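Local coordinates for protein NADP-dependent glyceraldehyde-3-phosphate dehydrogenase (Bacillus halodurans, PDB 3PRL) that probably oxidises glyceraldehyde 3-phosphate with NADP+ in the non-phosphorylating manner, as a tetrameric member of the aldehyde dehydrogenase family, at residues 49-54 against 220-225; 155-160 against 224-229; 233-238 against 245-250. All coordinates share one frame; numbering follows the deposited sequence.

Overall arrangement
From the N terminus the chain enters helix 48-65, whose 49-54 segment is separated from 220-225 by some 166 residues, so contact 1 closes the longest loop. Contact 2 opens within that span at strand residues 155-160 and ends on the same short helix, 223-227, so the two loops share their closing end. Contact 3 follows in series, a local return of helix 241-250 onto strand 234-238. Helix 223-227 thus sits between helix 48-65 and the coenzyme-domain sheet, where strands 144-159 and 234-238 are parallel neighbours. Asn52 OD1 ties contact 1 to His229 of contact 2, while Val227 packs on Ile247, joining contact 2 to contact 3. Centres of contacts 2 and 3 are about 7 Å apart.

Contact 1 (49-54 against 220-225); sequences EEVNDA and SVIGDH
His225 reaches from helix 223-227 to helix 48-65 and meets Asn52 and Val51 there. With CG turned anti to the backbone N (chi1 -176°), CB carries the imidazole toward the 49-54 segment. Along the ring edge, CD2 lies 3.6 Å from Val51 CG1, and the methyl is close to the ring plane. One atom further, NE2 donates to Asn52 OD1 at 2.6 Å, with an N-H...O angle of 158°. OD1 lies nearly in the imidazole plane, but the amide is turned 52° from the ring, and the donor is tilted somewhat from the carbonyl plane. The 3.4 Å approach of His225 CE1 to Asn52 OD1 is a consequence of the NE2 bond. His229 NE2 also hydrogen-bonds to that oxygen, which is therefore gripped by two histidines whose rings meet nearly at right angles. The contact belongs to the coenzyme-binding domain of the aldehyde dehydrogenase fold, at the start of the short helix that follows the NADP+-binding Gly219; Asp224, next to His225, binds NADP+ in this protein. Were His225 an alanine, Asn52 OD1 would probably lose one of its two histidine donors and a gap would open beside Val51 CG1. Ile222, the N-cap residue of helix 223-227, meets the other methyl of Val51, their side chains crossing at about a right angle: the CG2 atoms of Val51 and Ile222 are 3.4 Å apart, tighter than usual for carbons.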
ATOM      1  N   GLU D  49     -16.948  41.028  -6.782  1.00 46.53           N
ATOM      2  CA  GLU D  49     -16.368  40.843  -8.121  1.00 46.76           C
ATOM      3  C   GLU D  49     -14.926  40.374  -8.036  1.00 45.05           C
ATOM      4  O   GLU D  49     -14.593  39.303  -8.528  1.00 44.52           O
ATOM      5  CB  GLU D  49     -16.430  42.131  -8.954  1.00 48.60           C
ATOM      6  CG  GLU D  49     -17.817  42.560  -9.349  1.00 53.26           C
ATOM      7  CD  GLU D  49     -18.700  42.792  -8.143  1.00 49.30           C
ATOM      8  OE1 GLU D  49     -18.486  43.791  -7.414  1.00 53.41           O
ATOM      9  OE2 GLU D  49     -19.601  41.952  -7.923  1.00 52.81           O
ATOM     10  N   GLU D  50     -14.074  41.177  -7.398  1.00 44.06           N
ATOM     11  CA  GLU D  50     -12.665  40.824  -7.236  1.00 42.55           C
ATOM     12  C   GLU D  50     -12.473  39.402  -6.674  1.00 40.44           C
ATOM     13  O   GLU D  50     -11.436  38.780  -6.920  1.00 39.90           O
ATOM     14  CB  GLU D  50     -11.940  41.878  -6.405  1.00 42.84           C
ATOM     15  CG  GLU D  50     -12.023  43.257  -7.044  1.00 45.86           C
ATOM     16  CD  GLU D  50     -11.475  44.357  -6.179  1.00 44.19           C
ATOM     17  OE1 GLU D  50     -11.926  44.502  -5.020  1.00 45.84           O
ATOM     18  OE2 GLU D  50     -10.602  45.091  -6.678  1.00 46.72           O
ATOM     19  N   VAL D  51     -13.490  38.899  -5.960  1.00 39.15           N
ATOM     20  CA  VAL D  51     -13.535  37.527  -5.424  1.00 37.57           C
ATOM     21  C   VAL D  51     -13.870  36.471  -6.496  1.00 36.99           C
ATOM     22  O   VAL D  51     -13.260  35.399  -6.522  1.00 35.77           O
ATOM     23  CB  VAL D  51     -14.513  37.405  -4.216  1.00 37.06           C
ATOM     24  CG1 VAL D  51     -14.887  35.959  -3.945  1.00 35.16           C
ATOM     25  CG2 VAL D  51     -13.905  38.011  -2.968  1.00 35.77           C
ATOM     26  N   ASN D  52     -14.845  36.774  -7.358  1.00 37.58           N
ATOM     27  CA  ASN D  52     -15.123  35.971  -8.551  1.00 37.04           C
ATOM     28  C   ASN D  52     -13.906  35.972  -9.463  1.00 36.96           C
ATOM     29  O   ASN D  52     -13.480  34.936  -9.939  1.00 36.99           O
ATOM     30  CB  ASN D  52     -16.340  36.511  -9.314  1.00 37.40           C
ATOM     31  CG  ASN D  52     -17.563  36.687  -8.430  1.00 38.38           C
ATOM     32  OD1 ASN D  52     -17.825  35.869  -7.555  1.00 36.73           O
ATOM     33  ND2 ASN D  52     -18.319  37.764  -8.658  1.00 38.15           N
ATOM     34  N   ASP D  53     -13.329  37.148  -9.672  1.00 37.46           N
ATOM     35  CA  ASP D  53     -12.157  37.283 -10.525  1.00 37.39           C
ATOM     36  C   ASP D  53     -11.013  36.380 -10.109  1.00 36.34           C
ATOM     37  O   ASP D  53     -10.371  35.773 -10.954  1.00 36.81           O
ATOM     38  CB  ASP D  53     -11.708  38.740 -10.610  1.00 37.92           C
ATOM     39  CG  ASP D  53     -12.471  39.520 -11.678  1.00 40.44           C
ATOM     40  OD1 ASP D  53     -13.429  38.963 -12.256  1.00 38.93           O
ATOM     41  OD2 ASP D  53     -12.103  40.684 -11.943  1.00 39.66           O
ATOM     42  N   ALA D  54     -10.779  36.287  -8.807  1.00 35.54           N
ATOM     43  CA  ALA D  54      -9.783  35.379  -8.255  1.00 35.06           C
ATOM     44  C   ALA D  54     -10.153  33.922  -8.521  1.00 34.46           C
ATOM     45  O   ALA D  54      -9.297  33.128  -8.898  1.00 34.61           O
ATOM     46  CB  ALA D  54      -9.623  35.615  -6.769  1.00 34.94           C
ATOM     47  N   SER D 220     -17.830  38.907   5.752  1.00 51.09           N
ATOM     48  CA  SER D 220     -19.221  38.735   5.349  1.00 51.21           C
ATOM     49  C   SER D 220     -19.413  39.234   3.918  1.00 51.69           C
ATOM     50  O   SER D 220     -20.115  38.616   3.122  1.00 51.82           O
ATOM     51  CB  SER D 220     -20.169  39.446   6.311  1.00 51.53           C
ATOM     52  OG  SER D 220     -20.550  38.571   7.353  1.00 49.89           O
ATOM     53  N   VAL D 221     -18.771  40.353   3.601  1.00 51.97           N
ATOM     54  CA  VAL D 221     -18.706  40.860   2.234  1.00 51.78           C
ATOM     55  C   VAL D 221     -18.120  39.781   1.311  1.00 50.45           C
ATOM     56  O   VAL D 221     -18.341  39.795   0.097  1.00 50.70           O
ATOM     57  CB  VAL D 221     -17.852  42.143   2.164  1.00 52.38           C
ATOM     58  CG1 VAL D 221     -18.231  42.976   0.946  1.00 53.39           C
ATOM     59  CG2 VAL D 221     -18.021  42.962   3.432  1.00 52.91           C
ATOM     60  N   ILE D 222     -17.390  38.834   1.910  1.00 48.85           N
ATOM     61  CA  ILE D 222     -16.746  37.737   1.182  1.00 46.80           C
ATOM     62  C   ILE D 222     -17.056  36.351   1.755  1.00 44.89           C
ATOM     63  O   ILE D 222     -17.076  35.372   1.015  1.00 44.47           O
ATOM     64  CB  ILE D 222     -15.198  37.935   1.059  1.00 46.61           C
ATOM     65  CG1 ILE D 222     -14.533  38.183   2.424  1.00 45.91           C
ATOM     66  CG2 ILE D 222     -14.888  39.091   0.112  1.00 46.84           C
ATOM     67  CD1 ILE D 222     -13.901  36.979   3.065  1.00 45.61           C
ATOM     68  N   GLY D 223     -17.302  36.285   3.062  1.00 43.58           N
ATOM     69  CA  GLY D 223     -17.528  35.021   3.769  1.00 41.98           C
ATOM     70  C   GLY D 223     -18.407  34.022   3.037  1.00 40.93           C
ATOM     71  O   GLY D 223     -17.905  33.083   2.415  1.00 40.34           O
ATOM     72  N   ASP D 224     -19.720  34.234   3.105  1.00 40.41           N
ATOM     73  CA  ASP D 224     -20.705  33.340   2.489  1.00 39.38           C
ATOM     74  C   ASP D 224     -20.509  33.131   0.979  1.00 38.61           C
ATOM     75  O   ASP D 224     -20.540  31.990   0.504  1.00 37.74           O
ATOM     76  CB  ASP D 224     -22.127  33.843   2.758  1.00 39.94           C
ATOM     77  CG  ASP D 224     -22.480  33.869   4.243  1.00 38.41           C
ATOM     78  OD1 ASP D 224     -22.067  32.964   5.010  1.00 39.38           O
ATOM     79  OD2 ASP D 224     -23.196  34.808   4.637  1.00 40.51           O
ATOM     80  N   HIS D 225     -20.301  34.231   0.249  1.00 38.46           N
ATOM     81  CA  HIS D 225     -20.100  34.239  -1.212  1.00 37.87           C
ATOM     82  C   HIS D 225     -19.013  33.259  -1.682  1.00 36.08           C
ATOM     83  O   HIS D 225     -19.162  32.622  -2.728  1.00 35.63           O
ATOM     84  CB  HIS D 225     -19.763  35.661  -1.677  1.00 38.88           C
ATOM     85  CG  HIS D 225     -19.618  35.814  -3.163  1.00 39.44           C
ATOM     86  ND1 HIS D 225     -20.699  35.955  -4.012  1.00 39.91           N
ATOM     87  CD2 HIS D 225     -18.515  35.876  -3.949  1.00 39.28           C
ATOM     88  CE1 HIS D 225     -20.269  36.088  -5.256  1.00 40.23           C
ATOM     89  NE2 HIS D 225     -18.947  36.047  -5.244  1.00 39.93           N
TER

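Contact 2 (155-160 against 224-229)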
ATOM      1  N   VAL D 155     -10.187  23.942  -8.102  1.00 24.29           N
ATOM      2  CA  VAL D 155      -9.803  25.085  -7.280  1.00 24.93           C
ATOM      3  C   VAL D 155     -10.169  24.800  -5.829  1.00 23.75           C
ATOM      4  O   VAL D 155     -11.332  24.499  -5.522  1.00 24.31           O
ATOM      5  CB  VAL D 155     -10.484  26.407  -7.762  1.00 26.06           C
ATOM      6  CG1 VAL D 155     -10.070  27.570  -6.883  1.00 28.33           C
ATOM      7  CG2 VAL D 155     -10.113  26.712  -9.205  1.00 28.73           C
ATOM      8  N   VAL D 156      -9.178  24.881  -4.946  1.00 22.37           N
ATOM      9  CA  VAL D 156      -9.361  24.581  -3.518  1.00 21.33           C
ATOM     10  C   VAL D 156      -9.406  25.860  -2.716  1.00 21.48           C
ATOM     11  O   VAL D 156      -8.534  26.723  -2.863  1.00 21.61           O
ATOM     12  CB  VAL D 156      -8.244  23.608  -2.971  1.00 21.33           C
ATOM     13  CG1 VAL D 156      -8.208  23.539  -1.446  1.00 19.84           C
ATOM     14  CG2 VAL D 156      -8.439  22.196  -3.543  1.00 20.00           C
ATOM     15  N   LEU D 157     -10.436  25.988  -1.879  1.00 21.39           N
ATOM     16  CA  LEU D 157     -10.543  27.127  -0.973  1.00 21.89           C
ATOM     17  C   LEU D 157      -9.933  26.753   0.359  1.00 21.76           C
ATOM     18  O   LEU D 157     -10.391  25.814   1.016  1.00 21.04           O
ATOM     19  CB  LEU D 157     -12.003  27.573  -0.792  1.00 21.89           C
ATOM     20  CG  LEU D 157     -12.159  28.754   0.194  1.00 21.79           C
ATOM     21  CD1 LEU D 157     -11.786  30.067  -0.465  1.00 22.71           C
ATOM     22  CD2 LEU D 157     -13.555  28.825   0.774  1.00 22.35           C
ATOM     23  N   ALA D 158      -8.869  27.468   0.714  1.00 22.53           N
ATOM     24  CA  ALA D 158      -8.143  27.270   1.957  1.00 22.54           C
ATOM     25  C   ALA D 158      -8.405  28.465   2.843  1.00 23.72           C
ATOM     26  O   ALA D 158      -8.125  29.617   2.456  1.00 24.65           O
ATOM     27  CB  ALA D 158      -6.647  27.137   1.699  1.00 22.10           C
ATOM     28  N   ILE D 159      -8.952  28.186   4.023  1.00 23.90           N
ATOM     29  CA  ILE D 159      -9.302  29.221   4.986  1.00 24.93           C
ATOM     30  C   ILE D 159      -8.578  28.911   6.284  1.00 24.93           C
ATOM     31  O   ILE D 159      -8.877  27.923   6.948  1.00 25.13           O
ATOM     32  CB  ILE D 159     -10.829  29.289   5.239  1.00 25.38           C
ATOM     33  CG1 ILE D 159     -11.618  29.017   3.945  1.00 22.62           C
ATOM     34  CG2 ILE D 159     -11.209  30.651   5.910  1.00 22.99           C
ATOM     35  CD1 ILE D 159     -13.071  28.539   4.209  1.00 25.45           C
ATOM     36  N   SER D 160      -7.623  29.758   6.630  1.00 25.32           N
ATOM     37  CA  SER D 160      -6.766  29.518   7.782  1.00 25.66           C
ATOM     38  C   SER D 160      -7.059  30.457   8.975  1.00 25.69           C
ATOM     39  O   SER D 160      -7.635  31.532   8.784  1.00 25.95           O
ATOM     40  CB  SER D 160      -5.292  29.567   7.356  1.00 25.06           C
ATOM     41  OG  SER D 160      -4.919  30.862   6.918  1.00 27.35           O
ATOM     42  N   ASP D 224     -19.720  34.234   3.105  1.00 40.41           N
ATOM     43  CA  ASP D 224     -20.705  33.340   2.489  1.00 39.38           C
ATOM     44  C   ASP D 224     -20.509  33.131   0.979  1.00 38.61           C
ATOM     45  O   ASP D 224     -20.540  31.990   0.504  1.00 37.74           O
ATOM     46  CB  ASP D 224     -22.127  33.843   2.758  1.00 39.94           C
ATOM     47  CG  ASP D 224     -22.480  33.869   4.243  1.00 38.41           C
ATOM     48  OD1 ASP D 224     -22.067  32.964   5.010  1.00 39.38           O
ATOM     49  OD2 ASP D 224     -23.196  34.808   4.637  1.00 40.51           O
ATOM     50  N   HIS D 225     -20.301  34.231   0.249  1.00 38.46           N
ATOM     51  CA  HIS D 225     -20.100  34.239  -1.212  1.00 37.87           C
ATOM     52  C   HIS D 225     -19.013  33.259  -1.682  1.00 36.08           C
ATOM     53  O   HIS D 225     -19.162  32.622  -2.728  1.00 35.63           O
ATOM     54  CB  HIS D 225     -19.763  35.661  -1.677  1.00 38.88           C
ATOM     55  CG  HIS D 225     -19.618  35.814  -3.163  1.00 39.44           C
ATOM     56  ND1 HIS D 225     -20.699  35.955  -4.012  1.00 39.91           N
ATOM     57  CD2 HIS D 225     -18.515  35.876  -3.949  1.00 39.28           C
ATOM     58  CE1 HIS D 225     -20.269  36.088  -5.256  1.00 40.23           C
ATOM     59  NE2 HIS D 225     -18.947  36.047  -5.244  1.00 39.93           N
ATOM     60  N   LEU D 226     -17.928  33.154  -0.914  1.00 34.51           N
ATOM     61  CA  LEU D 226     -16.867  32.201  -1.212  1.00 33.38           C
ATOM     62  C   LEU D 226     -17.362  30.774  -1.037  1.00 32.56           C
ATOM     63  O   LEU D 226     -17.296  29.974  -1.961  1.00 32.64           O
ATOM     64  CB  LEU D 226     -15.659  32.430  -0.310  1.00 33.09           C
ATOM     65  CG  LEU D 226     -14.723  33.603  -0.590  1.00 34.19           C
ATOM     66  CD1 LEU D 226     -14.093  34.087   0.711  1.00 33.30           C
ATOM     67  CD2 LEU D 226     -13.652  33.201  -1.583  1.00 33.30           C
ATOM     68  N   VAL D 227     -17.875  30.479   0.152  1.00 32.16           N
ATOM     69  CA  VAL D 227     -18.288  29.140   0.547  1.00 31.85           C
ATOM     70  C   VAL D 227     -19.418  28.589  -0.328  1.00 32.22           C
ATOM     71  O   VAL D 227     -19.532  27.371  -0.506  1.00 32.20           O
ATOM     72  CB  VAL D 227     -18.609  29.117   2.077  1.00 31.59           C
ATOM     73  CG1 VAL D 227     -19.788  28.243   2.431  1.00 32.14           C
ATOM     74  CG2 VAL D 227     -17.378  28.701   2.854  1.00 31.62           C
ATOM     75  N   GLU D 228     -20.204  29.504  -0.897  1.00 32.56           N
ATOM     76  CA  GLU D 228     -21.339  29.200  -1.765  1.00 33.35           C
ATOM     77  C   GLU D 228     -21.015  29.185  -3.262  1.00 33.49           C
ATOM     78  O   GLU D 228     -21.899  28.960  -4.073  1.00 34.09           O
ATOM     79  CB  GLU D 228     -22.466  30.213  -1.517  1.00 34.16           C
ATOM     80  CG  GLU D 228     -23.125  30.122  -0.144  1.00 37.89           C
ATOM     81  CD  GLU D 228     -24.139  31.243   0.134  1.00 34.98           C
ATOM     82  OE1 GLU D 228     -24.185  32.241  -0.624  1.00 39.22           O
ATOM     83  OE2 GLU D 228     -24.890  31.126   1.132  1.00 38.78           O
ATOM     84  N   HIS D 229     -19.762  29.435  -3.629  1.00 33.45           N
ATOM     85  CA  HIS D 229     -19.394  29.640  -5.037  1.00 34.06           C
ATOM     86  C   HIS D 229     -19.273  28.354  -5.856  1.00 33.19           C
ATOM     87  O   HIS D 229     -18.424  27.509  -5.545  1.00 32.60           O
ATOM     88  CB  HIS D 229     -18.073  30.414  -5.127  1.00 34.84           C
ATOM     89  CG  HIS D 229     -17.974  31.289  -6.336  1.00 35.58           C
ATOM     90  ND1 HIS D 229     -17.643  30.804  -7.581  1.00 35.67           N
ATOM     91  CD2 HIS D 229     -18.156  32.620  -6.486  1.00 36.21           C
ATOM     92  CE1 HIS D 229     -17.634  31.798  -8.449  1.00 36.40           C
ATOM     93  NE2 HIS D 229     -17.944  32.912  -7.810  1.00 36.75           N
TER
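Leu157 of strand 144-159 and Leu226 of helix 223-227 meet in the buried layer between sheet and helix of the Rossmann-like coenzyme-binding domain. The contact across the two segments is wholly apolar. Leu157 points from the strand toward the helix, and its two methyls take different partners. CD1 lies 3.8 Å from Leu226 CD2, the two side chains crossing at about a right angle and touching methyl to methyl. CD2 is turned to the next residue of the helix, 4.4 Å from Val227 CG2, a looser approach. A first torsion of 178° sets Leu157 CG opposite the backbone N and directs the fork at the helix, presenting one methyl to Leu226 and the other to Val227. Ile159, two residues on and pointing to the same side of the strand, continues this apolar surface toward Phe237 and Ile247.

Hydrogen bonding stays within each element or goes to its neighbours. The backbone of Leu157 is bonded to Met234 and Thr236 of the parallel strand beside it, which fixes the place from which the side chain projects. In 224-229, the Glu228 N to Asp224 O bond of 2.9 Å is helical, and His229 N reaches Leu226 O as the chain leaves the helix. Both segments also border the coenzyme site: Ser160 and Asp224 bind NADP+ in this protein. The Leu226 side chain lies about 4 Å from that of Lys186, which also binds NADP+, while its CD2 methyl also packs against Val51 CG1 of helix 48-65.

Contact 3 (233-238 against 245-250); sequences DMITFT and ERISEK
Ile247 and Phe237 are brought together by different first torsions: CG1 of Ile247 stands anti to its carbonyl carbon (chi1 -73°), whereas the phenyl of Phe237 is swung anti to the backbone nitrogen (chi1 166°). An extended second torsion in Ile247 then carries CD1 out over the ring. The two segments are the first strand and the helix of a right-handed beta-alpha-beta crossover, strand 234-238, helix 241-250 and strand 256-259, within the Rossmann-like coenzyme domain. Ile247 CD1 lies over one face of the phenyl, 3.8 Å from the centroid and 24° off the ring normal, a CH-pi contact displaced toward the rim. Its nearest ring atom is Phe237 CD1, at 3.5 Å. The other branch of Ile247, its CG2 methyl, meets Ile235 CG2 at 4.0 Å. One helix residue thereby spans two strand side chains, Ile235 and Phe237, which as alternate residues project from the same side of the sheet.

Val227 of helix 223-227 also packs on Ile247, against CG1, so both helices lie on the same face of the sheet. The coenzyme site is close by: the Phe237 side chain is about 4 Å from that of Thr243, which binds NADP+ in this protein. The helix also faces the second subunit, where Met253 of that chain gives its backbone N to Ser248 OG. Within the helix, Glu249 N is bonded to Glu245 O at 2.9 Å.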
ATOM      1  N   ASP D 233     -14.366  23.652  -5.698  1.00 29.03           N
ATOM      2  CA  ASP D 233     -14.521  22.218  -5.823  1.00 28.37           C
ATOM      3  C   ASP D 233     -14.103  21.511  -4.544  1.00 27.37           C
ATOM      4  O   ASP D 233     -14.204  20.305  -4.464  1.00 27.21           O
ATOM      5  CB  ASP D 233     -13.699  21.708  -7.014  1.00 28.36           C
ATOM      6  CG  ASP D 233     -13.961  22.507  -8.275  1.00 28.48           C
ATOM      7  OD1 ASP D 233     -15.006  22.272  -8.918  1.00 29.26           O
ATOM      8  OD2 ASP D 233     -13.135  23.392  -8.614  1.00 29.30           O
ATOM      9  N   MET D 234     -13.621  22.270  -3.555  1.00 27.08           N
ATOM     10  CA  MET D 234     -13.207  21.721  -2.265  1.00 25.95           C
ATOM     11  C   MET D 234     -12.939  22.821  -1.242  1.00 24.40           C
ATOM     12  O   MET D 234     -12.292  23.840  -1.566  1.00 24.24           O
ATOM     13  CB  MET D 234     -11.942  20.856  -2.444  1.00 27.71           C
ATOM     14  CG  MET D 234     -11.583  19.951  -1.264  1.00 21.10           C
ATOM     15  SD  MET D 234     -10.321  20.602  -0.140  1.00 27.63           S
ATOM     16  CE  MET D 234     -10.122  19.130   0.861  1.00 20.57           C
ATOM     17  N   ILE D 235     -13.417  22.606  -0.010  1.00 22.96           N
ATOM     18  CA  ILE D 235     -13.130  23.512   1.108  1.00 23.14           C
ATOM     19  C   ILE D 235     -12.324  22.835   2.216  1.00 22.33           C
ATOM     20  O   ILE D 235     -12.682  21.754   2.662  1.00 22.58           O
ATOM     21  CB  ILE D 235     -14.433  24.134   1.756  1.00 23.92           C
ATOM     22  CG1 ILE D 235     -15.320  24.794   0.709  1.00 24.96           C
ATOM     23  CG2 ILE D 235     -14.084  25.137   2.879  1.00 24.65           C
ATOM     24  CD1 ILE D 235     -14.692  25.934   0.034  1.00 24.74           C
ATOM     25  N   THR D 236     -11.246  23.487   2.656  1.00 22.25           N
ATOM     26  CA  THR D 236     -10.530  23.069   3.871  1.00 22.50           C
ATOM     27  C   THR D 236     -10.362  24.203   4.881  1.00 23.38           C
ATOM     28  O   THR D 236      -9.761  25.245   4.596  1.00 23.63           O
ATOM     29  CB  THR D 236      -9.185  22.411   3.553  1.00 22.39           C
ATOM     30  OG1 THR D 236      -8.530  22.079   4.776  1.00 20.39           O
ATOM     31  CG2 THR D 236      -8.298  23.331   2.691  1.00 20.84           C
ATOM     32  N   PHE D 237     -10.880  23.984   6.081  1.00 24.05           N
ATOM     33  CA  PHE D 237     -11.031  25.084   7.019  1.00 24.21           C
ATOM     34  C   PHE D 237     -10.602  24.708   8.419  1.00 24.05           C
ATOM     35  O   PHE D 237     -10.962  23.640   8.947  1.00 23.25           O
ATOM     36  CB  PHE D 237     -12.491  25.571   6.987  1.00 24.61           C
ATOM     37  CG  PHE D 237     -12.883  26.468   8.136  1.00 25.51           C
ATOM     38  CD1 PHE D 237     -12.818  27.850   8.010  1.00 25.29           C
ATOM     39  CD2 PHE D 237     -13.347  25.926   9.327  1.00 24.85           C
ATOM     40  CE1 PHE D 237     -13.200  28.689   9.073  1.00 26.27           C
ATOM     41  CE2 PHE D 237     -13.720  26.746  10.389  1.00 25.84           C
ATOM     42  CZ  PHE D 237     -13.653  28.130  10.256  1.00 25.54           C
ATOM     43  N   THR D 238      -9.830  25.615   9.017  1.00 24.24           N
ATOM     44  CA  THR D 238      -9.478  25.526  10.411  1.00 24.38           C
ATOM     45  C   THR D 238      -9.974  26.790  11.095  1.00 25.54           C
ATOM     46  O   THR D 238      -9.734  27.898  10.606  1.00 25.95           O
ATOM     47  CB  THR D 238      -7.963  25.405  10.598  1.00 23.82           C
ATOM     48  OG1 THR D 238      -7.494  24.240   9.919  1.00 25.06           O
ATOM     49  CG2 THR D 238      -7.618  25.312  12.049  1.00 25.47           C
ATOM     50  N   GLU D 245     -19.416  25.138  11.230  1.00 31.32           N
ATOM     51  CA  GLU D 245     -20.834  24.765  11.110  1.00 32.62           C
ATOM     52  C   GLU D 245     -21.551  25.461   9.957  1.00 32.59           C
ATOM     53  O   GLU D 245     -22.268  24.816   9.168  1.00 32.62           O
ATOM     54  CB  GLU D 245     -21.540  25.172  12.405  1.00 34.38           C
ATOM     55  CG  GLU D 245     -22.436  24.130  13.014  1.00 40.77           C
ATOM     56  CD  GLU D 245     -21.659  23.169  13.872  1.00 34.41           C
ATOM     57  OE1 GLU D 245     -22.199  22.710  14.903  1.00 40.74           O
ATOM     58  OE2 GLU D 245     -20.498  22.889  13.512  1.00 39.96           O
ATOM     59  N   ARG D 246     -21.380  26.783   9.907  1.00 32.53           N
ATOM     60  CA  ARG D 246     -21.957  27.638   8.870  1.00 32.58           C
ATOM     61  C   ARG D 246     -21.476  27.194   7.500  1.00 30.59           C
ATOM     62  O   ARG D 246     -22.258  27.100   6.565  1.00 31.05           O
ATOM     63  CB  ARG D 246     -21.553  29.107   9.075  1.00 34.10           C
ATOM     64  CG  ARG D 246     -22.053  29.776  10.344  1.00 40.61           C
ATOM     65  CD  ARG D 246     -21.412  31.173  10.520  1.00 35.12           C
ATOM     66  NE  ARG D 246     -21.713  31.787  11.821  1.00 41.32           N
ATOM     67  CZ  ARG D 246     -20.809  32.064  12.763  1.00 35.60           C
ATOM     68  NH1 ARG D 246     -19.523  31.800  12.568  1.00 40.73           N
ATOM     69  NH2 ARG D 246     -21.189  32.627  13.907  1.00 41.70           N
ATOM     70  N   ILE D 247     -20.181  26.912   7.393  1.00 28.23           N
ATOM     71  CA  ILE D 247     -19.582  26.495   6.131  1.00 26.13           C
ATOM     72  C   ILE D 247     -20.179  25.172   5.632  1.00 25.08           C
ATOM     73  O   ILE D 247     -20.625  25.083   4.484  1.00 24.88           O
ATOM     74  CB  ILE D 247     -18.038  26.477   6.238  1.00 25.57           C
ATOM     75  CG1 ILE D 247     -17.524  27.933   6.262  1.00 26.18           C
ATOM     76  CG2 ILE D 247     -17.402  25.644   5.115  1.00 25.53           C
ATOM     77  CD1 ILE D 247     -16.073  28.093   6.721  1.00 25.55           C
ATOM     78  N   SER D 248     -20.233  24.177   6.510  1.00 24.30           N
ATOM     79  CA  SER D 248     -20.807  22.884   6.168  1.00 24.83           C
ATOM     80  C   SER D 248     -22.245  23.102   5.734  1.00 26.23           C
ATOM     81  O   SER D 248     -22.675  22.575   4.710  1.00 25.87           O
ATOM     82  CB  SER D 248     -20.704  21.906   7.350  1.00 24.23           C
ATOM     83  OG  SER D 248     -21.258  20.627   7.046  1.00 27.69           O
ATOM     84  N   GLU D 249     -22.963  23.929   6.496  1.00 27.60           N
ATOM     85  CA  GLU D 249     -24.364  24.236   6.226  1.00 28.48           C
ATOM     86  C   GLU D 249     -24.565  24.897   4.863  1.00 28.15           C
ATOM     87  O   GLU D 249     -25.495  24.533   4.129  1.00 27.92           O
ATOM     88  CB  GLU D 249     -24.941  25.115   7.347  1.00 30.16           C
ATOM     89  CG  GLU D 249     -26.464  25.333   7.289  1.00 35.06           C
ATOM     90  CD  GLU D 249     -26.904  26.654   7.935  1.00 31.64           C
ATOM     91  OE1 GLU D 249     -26.145  27.213   8.766  1.00 35.54           O
ATOM     92  OE2 GLU D 249     -28.011  27.128   7.607  1.00 36.30           O
ATOM     93  N   LYS D 250     -23.713  25.869   4.527  1.00 28.18           N
ATOM     94  CA  LYS D 250     -23.936  26.695   3.333  1.00 28.53           C
ATOM     95  C   LYS D 250     -23.322  26.146   2.042  1.00 27.67           C
ATOM     96  O   LYS D 250     -23.723  26.552   0.947  1.00 27.30           O
ATOM     97  CB  LYS D 250     -23.514  28.161   3.553  1.00 29.21           C
ATOM     98  CG  LYS D 250     -23.777  28.689   4.967  1.00 31.97           C
ATOM     99  CD  LYS D 250     -24.345  30.070   4.994  1.00 30.22           C
ATOM    100  CE  LYS D 250     -25.867  30.040   5.062  1.00 33.25           C
ATOM    101  NZ  LYS D 250     -26.344  31.408   5.375  1.00 31.60           N
TER